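Side-chain contacts in envelope glycoprotein (Thogoto virus, PDB 5XEA), which probably attaches the virus to its host-cell receptor and then drives fusion of the viral and host membranes: residues 6-9 / 10-13; 306-309 / 310-313; 415-418 / 419-422. All blocks are in the same frame, centred on the assembly; numbering follows the deposited sequence.

Interaction 1: residues 6-9 / 10-13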
ATOM      1  N   THR B   6      13.142 -70.380  -2.116  1.00123.47           N
ATOM      2  CA  THR B   6      13.687 -69.399  -3.053  1.00123.36           C
ATOM      3  C   THR B   6      13.356 -67.964  -2.649  1.00128.65           C
ATOM      4  O   THR B   6      12.547 -67.700  -1.752  1.00125.61           O
ATOM      5  CB  THR B   6      13.194 -69.650  -4.491  1.00117.64           C
ATOM      6  OG1 THR B   6      13.948 -68.845  -5.411  1.00115.39           O
ATOM      7  CG2 THR B   6      11.719 -69.309  -4.619  1.00115.03           C
ATOM      8  N   ALA B   7      14.045 -67.045  -3.329  1.00129.82           N
ATOM      9  CA  ALA B   7      13.928 -65.584  -3.199  1.00115.09           C
ATOM     10  C   ALA B   7      14.215 -65.086  -1.762  1.00103.76           C
ATOM     11  O   ALA B   7      14.328 -65.902  -0.841  1.00 99.53           O
ATOM     12  CB  ALA B   7      12.525 -65.142  -3.671  1.00111.48           C
ATOM     13  N   THR B   8      14.404 -63.778  -1.549  1.00100.70           N
ATOM     14  CA  THR B   8      14.772 -62.774  -2.556  1.00 89.77           C
ATOM     15  C   THR B   8      15.661 -61.755  -1.859  1.00 83.36           C
ATOM     16  O   THR B   8      15.730 -61.725  -0.632  1.00 80.35           O
ATOM     17  CB  THR B   8      13.558 -62.048  -3.189  1.00 88.62           C
ATOM     18  OG1 THR B   8      13.993 -60.868  -3.874  1.00 92.27           O
ATOM     19  CG2 THR B   8      12.520 -61.696  -2.142  1.00 85.02           C
ATOM     20  N   GLY B   9      16.344 -60.920  -2.630  1.00 78.62           N
ATOM     21  CA  GLY B   9      17.219 -59.930  -2.037  1.00 82.47           C
ATOM     22  C   GLY B   9      18.689 -60.171  -2.312  1.00 83.19           C
ATOM     23  O   GLY B   9      19.033 -60.903  -3.241  1.00 87.52           O
ATOM     24  N   PRO B  10      19.574 -59.590  -1.482  1.00 78.87           N
ATOM     25  CA  PRO B  10      19.306 -58.933  -0.195  1.00 70.28           C
ATOM     26  C   PRO B  10      18.649 -57.538  -0.273  1.00 64.59           C
ATOM     27  O   PRO B  10      18.865 -56.780  -1.220  1.00 63.36           O
ATOM     28  CB  PRO B  10      20.701 -58.817   0.406  1.00 73.82           C
ATOM     29  CG  PRO B  10      21.574 -58.598  -0.784  1.00 74.49           C
ATOM     30  CD  PRO B  10      20.980 -59.426  -1.892  1.00 73.64           C
ATOM     31  N   TYR B  11      17.847 -57.225   0.741  1.00 55.57           N
ATOM     32  CA  TYR B  11      17.188 -55.934   0.893  1.00 61.73           C
ATOM     33  C   TYR B  11      17.765 -55.171   2.081  1.00 59.17           C
ATOM     34  O   TYR B  11      18.416 -55.736   2.968  1.00 54.28           O
ATOM     35  CB  TYR B  11      15.678 -56.100   1.100  1.00 55.02           C
ATOM     36  CG  TYR B  11      14.931 -56.733  -0.055  1.00 69.98           C
ATOM     37  CD1 TYR B  11      14.509 -55.969  -1.139  1.00 73.75           C
ATOM     38  CD2 TYR B  11      14.617 -58.091  -0.047  1.00 72.82           C
ATOM     39  CE1 TYR B  11      13.810 -56.539  -2.192  1.00 78.17           C
ATOM     40  CE2 TYR B  11      13.919 -58.671  -1.093  1.00 75.56           C
ATOM     41  CZ  TYR B  11      13.520 -57.891  -2.166  1.00 78.64           C
ATOM     42  OH  TYR B  11      12.828 -58.460  -3.212  1.00 84.24           O
ATOM     43  N   ILE B  12      17.490 -53.871   2.100  1.00 57.03           N
ATOM     44  CA  ILE B  12      17.841 -53.011   3.223  1.00 55.20           C
ATOM     45  C   ILE B  12      16.719 -51.996   3.427  1.00 52.58           C
ATOM     46  O   ILE B  12      16.006 -51.638   2.484  1.00 49.41           O
ATOM     47  CB  ILE B  12      19.195 -52.320   2.972  1.00 58.82           C
ATOM     48  CG1 ILE B  12      19.748 -51.740   4.269  1.00 64.68           C
ATOM     49  CG2 ILE B  12      19.052 -51.246   1.888  1.00 55.68           C
ATOM     50  CD1 ILE B  12      21.142 -51.195   4.134  1.00 69.52           C
ATOM     51  N   LEU B  13      16.543 -51.554   4.676  1.00 48.28           N
ATOM     52  CA  LEU B  13      15.562 -50.513   4.985  1.00 53.91           C
ATOM     53  C   LEU B  13      16.120 -49.150   4.599  1.00 50.09           C
ATOM     54  O   LEU B  13      17.186 -48.751   5.079  1.00 51.03           O
ATOM     55  CB  LEU B  13      15.195 -50.529   6.467  1.00 52.29           C
ATOM     56  CG  LEU B  13      14.343 -51.684   6.986  1.00 55.57           C
ATOM     57  CD1 LEU B  13      13.974 -51.458   8.444  1.00 56.18           C
ATOM     58  CD2 LEU B  13      13.106 -51.858   6.136  1.00 50.74           C
TER

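Interaction 2: residues 306-309 / 310-313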
ATOM      1  N   LEU B 306       2.980 -33.007   6.471  1.00 42.44           N
ATOM      2  CA  LEU B 306       3.408 -33.244   7.848  1.00 47.47           C
ATOM      3  C   LEU B 306       2.431 -34.148   8.591  1.00 47.47           C
ATOM      4  O   LEU B 306       2.847 -35.088   9.284  1.00 41.65           O
ATOM      5  CB  LEU B 306       3.571 -31.916   8.590  1.00 40.82           C
ATOM      6  CG  LEU B 306       4.732 -31.068   8.079  1.00 45.31           C
ATOM      7  CD1 LEU B 306       4.833 -29.744   8.841  1.00 47.03           C
ATOM      8  CD2 LEU B 306       6.037 -31.860   8.168  1.00 42.33           C
ATOM      9  N   ASP B 307       1.126 -33.870   8.474  1.00 40.37           N
ATOM     10  CA  ASP B 307       0.121 -34.714   9.119  1.00 39.65           C
ATOM     11  C   ASP B 307       0.146 -36.121   8.541  1.00 47.82           C
ATOM     12  O   ASP B 307      -0.021 -37.109   9.269  1.00 48.98           O
ATOM     13  CB  ASP B 307      -1.274 -34.105   8.964  1.00 41.08           C
ATOM     14  CG  ASP B 307      -1.839 -33.549  10.267  1.00 50.54           C
ATOM     15  OD1 ASP B 307      -1.358 -33.905  11.366  1.00 42.47           O
ATOM     16  OD2 ASP B 307      -2.802 -32.747  10.188  1.00 55.58           O
ATOM     17  N   SER B 308       0.374 -36.234   7.230  1.00 44.21           N
ATOM     18  CA  SER B 308       0.542 -37.548   6.619  1.00 39.80           C
ATOM     19  C   SER B 308       1.716 -38.304   7.238  1.00 37.89           C
ATOM     20  O   SER B 308       1.646 -39.525   7.434  1.00 41.56           O
ATOM     21  CB  SER B 308       0.745 -37.391   5.115  1.00 38.89           C
ATOM     22  OG  SER B 308       0.811 -38.650   4.485  1.00 49.02           O
ATOM     23  N   ARG B 309       2.818 -37.606   7.515  1.00 40.62           N
ATOM     24  CA  ARG B 309       3.985 -38.298   8.047  1.00 49.05           C
ATOM     25  C   ARG B 309       3.720 -38.810   9.456  1.00 42.97           C
ATOM     26  O   ARG B 309       4.132 -39.923   9.803  1.00 40.16           O
ATOM     27  CB  ARG B 309       5.209 -37.384   8.013  1.00 45.46           C
ATOM     28  CG  ARG B 309       5.644 -37.040   6.594  1.00 34.96           C
ATOM     29  CD  ARG B 309       6.839 -36.132   6.599  1.00 39.99           C
ATOM     30  NE  ARG B 309       7.280 -35.833   5.242  1.00 41.34           N
ATOM     31  CZ  ARG B 309       8.375 -35.145   4.951  1.00 43.44           C
ATOM     32  NH1 ARG B 309       9.154 -34.687   5.926  1.00 41.60           N
ATOM     33  NH2 ARG B 309       8.699 -34.922   3.687  1.00 44.34           N
ATOM     34  N   PHE B 310       3.034 -38.010  10.282  1.00 38.97           N
ATOM     35  CA  PHE B 310       2.639 -38.473  11.608  1.00 45.21           C
ATOM     36  C   PHE B 310       1.669 -39.638  11.525  1.00 44.17           C
ATOM     37  O   PHE B 310       1.781 -40.602  12.299  1.00 38.74           O
ATOM     38  CB  PHE B 310       2.043 -37.326  12.404  1.00 37.75           C
ATOM     39  CG  PHE B 310       3.070 -36.331  12.836  1.00 44.47           C
ATOM     40  CD1 PHE B 310       3.991 -36.661  13.821  1.00 44.71           C
ATOM     41  CD2 PHE B 310       3.144 -35.084  12.242  1.00 39.86           C
ATOM     42  CE1 PHE B 310       4.960 -35.762  14.212  1.00 44.24           C
ATOM     43  CE2 PHE B 310       4.104 -34.179  12.631  1.00 46.62           C
ATOM     44  CZ  PHE B 310       5.022 -34.523  13.621  1.00 42.72           C
ATOM     45  N   ARG B 311       0.721 -39.576  10.588  1.00 38.98           N
ATOM     46  CA  ARG B 311      -0.145 -40.720  10.343  1.00 43.19           C
ATOM     47  C   ARG B 311       0.686 -41.959  10.053  1.00 44.76           C
ATOM     48  O   ARG B 311       0.456 -43.021  10.633  1.00 47.18           O
ATOM     49  CB  ARG B 311      -1.094 -40.440   9.178  1.00 50.55           C
ATOM     50  CG  ARG B 311      -1.915 -41.669   8.772  1.00 53.37           C
ATOM     51  CD  ARG B 311      -2.463 -41.556   7.333  1.00 47.74           C
ATOM     52  NE  ARG B 311      -1.390 -41.259   6.391  1.00 48.03           N
ATOM     53  CZ  ARG B 311      -0.425 -42.106   6.031  1.00 51.62           C
ATOM     54  NH1 ARG B 311      -0.378 -43.344   6.524  1.00 42.34           N
ATOM     55  NH2 ARG B 311       0.512 -41.713   5.177  1.00 43.97           N
ATOM     56  N   GLN B 312       1.671 -41.827   9.159  1.00 40.93           N
ATOM     57  CA  GLN B 312       2.489 -42.961   8.765  1.00 43.69           C
ATOM     58  C   GLN B 312       3.349 -43.454   9.926  1.00 48.01           C
ATOM     59  O   GLN B 312       3.448 -44.669  10.157  1.00 47.60           O
ATOM     60  CB  GLN B 312       3.371 -42.579   7.583  1.00 42.93           C
ATOM     61  CG  GLN B 312       4.199 -43.710   7.019  1.00 38.13           C
ATOM     62  CD  GLN B 312       3.365 -44.641   6.158  1.00 53.37           C
ATOM     63  OE1 GLN B 312       2.219 -44.335   5.843  1.00 48.19           O
ATOM     64  NE2 GLN B 312       3.933 -45.788   5.784  1.00 45.76           N
ATOM     65  N   LEU B 313       3.976 -42.531  10.672  1.00 36.95           N
ATOM     66  CA  LEU B 313       4.776 -42.950  11.826  1.00 45.16           C
ATOM     67  C   LEU B 313       3.926 -43.681  12.853  1.00 41.19           C
ATOM     68  O   LEU B 313       4.374 -44.669  13.444  1.00 41.44           O
ATOM     69  CB  LEU B 313       5.473 -41.760  12.473  1.00 33.12           C
ATOM     70  CG  LEU B 313       6.653 -41.218  11.648  1.00 45.20           C
ATOM     71  CD1 LEU B 313       7.238 -39.990  12.327  1.00 44.79           C
ATOM     72  CD2 LEU B 313       7.737 -42.289  11.435  1.00 38.31           C
TER
HETATM   73  O   HOH W   1      -2.541 -38.609   5.314  1.00 55.77           O

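Interaction 3: residues 415-418 / 419-422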
ATOM      1  N   GLY B 415       3.022   6.528   5.476  1.00 40.20           N
ATOM      2  CA  GLY B 415       2.326   7.291   4.460  1.00 36.60           C
ATOM      3  C   GLY B 415       3.287   8.106   3.613  1.00 39.09           C
ATOM      4  O   GLY B 415       4.478   8.214   3.906  1.00 37.36           O
ATOM      5  N   THR B 416       2.762   8.712   2.537  1.00 37.81           N
ATOM      6  CA  THR B 416       3.623   9.530   1.706  1.00 36.04           C
ATOM      7  C   THR B 416       3.939  10.839   2.420  1.00 38.07           C
ATOM      8  O   THR B 416       3.155  11.346   3.229  1.00 35.67           O
ATOM      9  CB  THR B 416       2.985   9.845   0.331  1.00 37.66           C
ATOM     10  OG1 THR B 416       1.726  10.492   0.529  1.00 34.61           O
ATOM     11  CG2 THR B 416       2.790   8.590  -0.500  1.00 34.98           C
ATOM     12  N   VAL B 417       5.110  11.387   2.092  1.00 35.37           N
ATOM     13  CA  VAL B 417       5.514  12.702   2.585  1.00 38.64           C
ATOM     14  C   VAL B 417       4.441  13.745   2.270  1.00 41.86           C
ATOM     15  O   VAL B 417       4.042  14.540   3.142  1.00 35.99           O
ATOM     16  CB  VAL B 417       6.884  13.083   1.984  1.00 41.19           C
ATOM     17  CG1 VAL B 417       7.299  14.468   2.393  1.00 43.59           C
ATOM     18  CG2 VAL B 417       7.956  12.065   2.416  1.00 34.79           C
ATOM     19  N   GLN B 418       3.932  13.739   1.023  1.00 38.74           N
ATOM     20  CA  GLN B 418       2.926  14.730   0.622  1.00 45.08           C
ATOM     21  C   GLN B 418       1.668  14.636   1.466  1.00 47.31           C
ATOM     22  O   GLN B 418       0.935  15.618   1.568  1.00 42.28           O
ATOM     23  CB  GLN B 418       2.517  14.579  -0.856  1.00 40.08           C
ATOM     24  CG  GLN B 418       3.659  14.406  -1.840  1.00 44.09           C
ATOM     25  CD  GLN B 418       4.086  12.941  -1.996  1.00 43.74           C
ATOM     26  OE1 GLN B 418       4.644  12.357  -1.077  1.00 37.81           O
ATOM     27  NE2 GLN B 418       3.836  12.362  -3.165  1.00 42.54           N
ATOM     28  N   SER B 419       1.389  13.469   2.056  1.00 41.14           N
ATOM     29  CA  SER B 419       0.217  13.322   2.909  1.00 42.25           C
ATOM     30  C   SER B 419       0.365  14.066   4.229  1.00 42.60           C
ATOM     31  O   SER B 419      -0.639  14.294   4.911  1.00 41.26           O
ATOM     32  CB  SER B 419      -0.054  11.841   3.218  1.00 54.40           C
ATOM     33  OG  SER B 419      -0.669  11.162   2.144  1.00 55.24           O
ATOM     34  N   GLU B 420       1.581  14.426   4.620  1.00 36.94           N
ATOM     35  CA  GLU B 420       1.764  15.027   5.934  1.00 40.81           C
ATOM     36  C   GLU B 420       1.251  16.462   5.952  1.00 37.87           C
ATOM     37  O   GLU B 420       1.378  17.191   4.975  1.00 37.54           O
ATOM     38  CB  GLU B 420       3.229  14.994   6.325  1.00 37.54           C
ATOM     39  CG  GLU B 420       3.753  13.576   6.473  1.00 38.78           C
ATOM     40  CD  GLU B 420       5.222  13.577   6.709  1.00 46.02           C
ATOM     41  OE1 GLU B 420       5.971  13.772   5.723  1.00 50.67           O
ATOM     42  OE2 GLU B 420       5.613  13.412   7.882  1.00 44.37           O
ATOM     43  N   ASP B 421       0.687  16.848   7.101  1.00 39.58           N
ATOM     44  CA  ASP B 421       0.120  18.177   7.281  1.00 41.35           C
ATOM     45  C   ASP B 421       1.133  19.278   6.987  1.00 44.39           C
ATOM     46  O   ASP B 421       0.791  20.287   6.371  1.00 43.28           O
ATOM     47  CB  ASP B 421      -0.431  18.315   8.702  1.00 42.27           C
ATOM     48  CG  ASP B 421      -1.657  17.441   8.939  1.00 53.02           C
ATOM     49  OD1 ASP B 421      -2.289  17.000   7.947  1.00 48.63           O
ATOM     50  OD2 ASP B 421      -2.005  17.210  10.119  1.00 59.84           O
ATOM     51  N   GLY B 422       2.386  19.105   7.412  1.00 41.81           N
ATOM     52  CA  GLY B 422       3.373  20.152   7.182  1.00 36.14           C
ATOM     53  C   GLY B 422       3.579  20.476   5.710  1.00 37.50           C
ATOM     54  O   GLY B 422       3.658  21.647   5.331  1.00 39.19           O
TER

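Interaction 1: residues 6-9 / 10-13
T8 and Y11 meet hydroxyl to hydroxyl across a kink near the N-terminus of the chain, just where a loop passes into the short strand 11-13. The contact is local, three residues apart, and lies near the surface. Its polar part is one hydrogen bond, T8 OG1 to Y11 OH at 2.8 Å, in which either oxygen could be the donor. The T8 hydroxyl stands opposite its own backbone N (chi1 165°), which puts the methyl in the position between N and the carbonyl carbon. From there both branches reach the tyrosine. CG2 comes in at the edge of the ring, in its plane, 3.5 Å from Y11 CE2, while OG1 lies obliquely to the ring at 3.5 Å from Y11 CZ. The ring in turn swings back past the kink because Y11 CG lies opposite the carbonyl carbon and beside the backbone N (chi1 -63°). It therefore runs alongside G9, with Y11 CD2 3.8 Å from G9 CA and Y11 CE2 3.6 Å from G9 N. The G9-P10 imide between the two residues is cis, and so is the A7-T8 peptide just before. Between these two cis bonds G9 has a positive phi of 112°, at backbone angles where a CB would press on the preceding carbonyl oxygen. In this trimer of the baculovirus gp64 family, strand 11-13 extends a sheet across the subunit interface, since Y11, I12 and L13 form a parallel ladder with a strand of the third subunit. Y11 also makes backbone hydrogen bonds to the second subunit, whose L352 packs against both T8 and Y11, and I393 of the third subunit touches Y11 as well. P10 lies against I345 of the second subunit.

Interaction 2: residues 306-309 / 310-313
F310, R309 and S308 carry a one-turn contact with their helical neighbours in the long helix 282-327, whose copies pack together in the core of the trimer. L306, F310 and L313, spaced by four and three residues as along a coiled coil, all pack on other subunits here: L306 on L306 and F310 edge-to-face on F310 of the second subunit, and L313 on that same phenylalanine. F310 N bonds to L306 O at 3.1 Å in the regular helical way. The ring comes back beside the same carbonyl, which lies obliquely to it; F310 CG stands opposite its own carbonyl carbon (chi1 -72°), which brings F310 CD2 to 3.0 Å from L306 O; D307 CA lies at the ring edge. R309 contributes mainly backbone: its O accepts from L313 N at 2.8 Å and lies 3.4 Å from L313 CG. Its extended side chain leaves the helix, and the guanidinium pairs with E305, with D307 of the second subunit and with the carbonyl of S401 of the third, besides a cation-pi contact with F310 of the second. Farther round the helix, S308 meets R311. The R311 chain folds back at chi3 (53°), placing the guanidinium with one face over S308 O and its edge toward S308 OG. That bond, R311 NH2 to S308 OG, is 3.2 Å long and fairly straight (164°). Q312 OE1 is gripped by both terminal nitrogens, R311 NH1 at 2.9 Å and R311 NH2 at 3.2 Å, which reach it from opposite faces of the amide plane. The plate is thus fixed along its edge, while R311 NH1 also pairs with E315 and Q312 NE2 donates to I397 O of the third subunit. The remaining N-H, on R311 NE, is given to a water 3.1 Å away.

Interaction 3: residues 415-418 / 419-422
Two overlapping turns, T416 to S419 and V417 to E420, lead the chain into helix 421-437, with E420 at the N-cap position. In the first, S419 N is shared between two acceptors of T416, the carbonyl O at 3.0 Å and OG1 at 3.4 Å, and both bonds are weak. The threonine oxygen can turn back over its own turn because it sits between the backbone N and the carbonyl carbon (chi1 57°). The same T416 OG1 is 3.0 Å from S419 OG, although where the serine proton goes is not settled; S419 OG also receives a weak hydrogen bond from T279 N of the second subunit. S419 CB packs directly on the T416 carbonyl, 3.2 Å from its O. The second turn is of type I and has the firmer bond, E420 N to V417 O at 2.9 Å with an N-H...O angle of 161°. Here the donor stands above the carbonyl plane, 51° out of it. The E420 side chain runs back past V417, CB and CG passing the V417 carbonyl oxygen, and the two side chains cross obliquely. E420 OE2 accepts from F150 N of strand 133-156, tying the start of the helix to the large sheet, against which V417 also packs through F150. Q418 NE2 bonds to V277 O, and D421 at the head of the helix pairs with K273 of the second subunit. The buried carboxylate lies close to another acceptor, with E420 OE1 3.3 Å from V417 O, a proximity that could raise its pKa. E420 OE1 also lies 3.7 Å from V417 CG1.

The three contacts follow one another along the chain without overlapping and are spread from one end of the elongated subunit to near its centre. Interactions 1 and 2 lie in the same part of the molecule, their centres 27 Å apart, with the nearest atoms still about 11 Å from each other. Interaction 3 is remote, its centre 53 Å from that of interaction 2 and 75 Å from that of interaction 1. Each belongs to a different element: the N-terminal strand 11-13, the long helix 282-327 and the entry to helix 421-437. What they share is the trimer interface, since all three touch the second subunit, so contacts with that subunit recur along this part of the molecule.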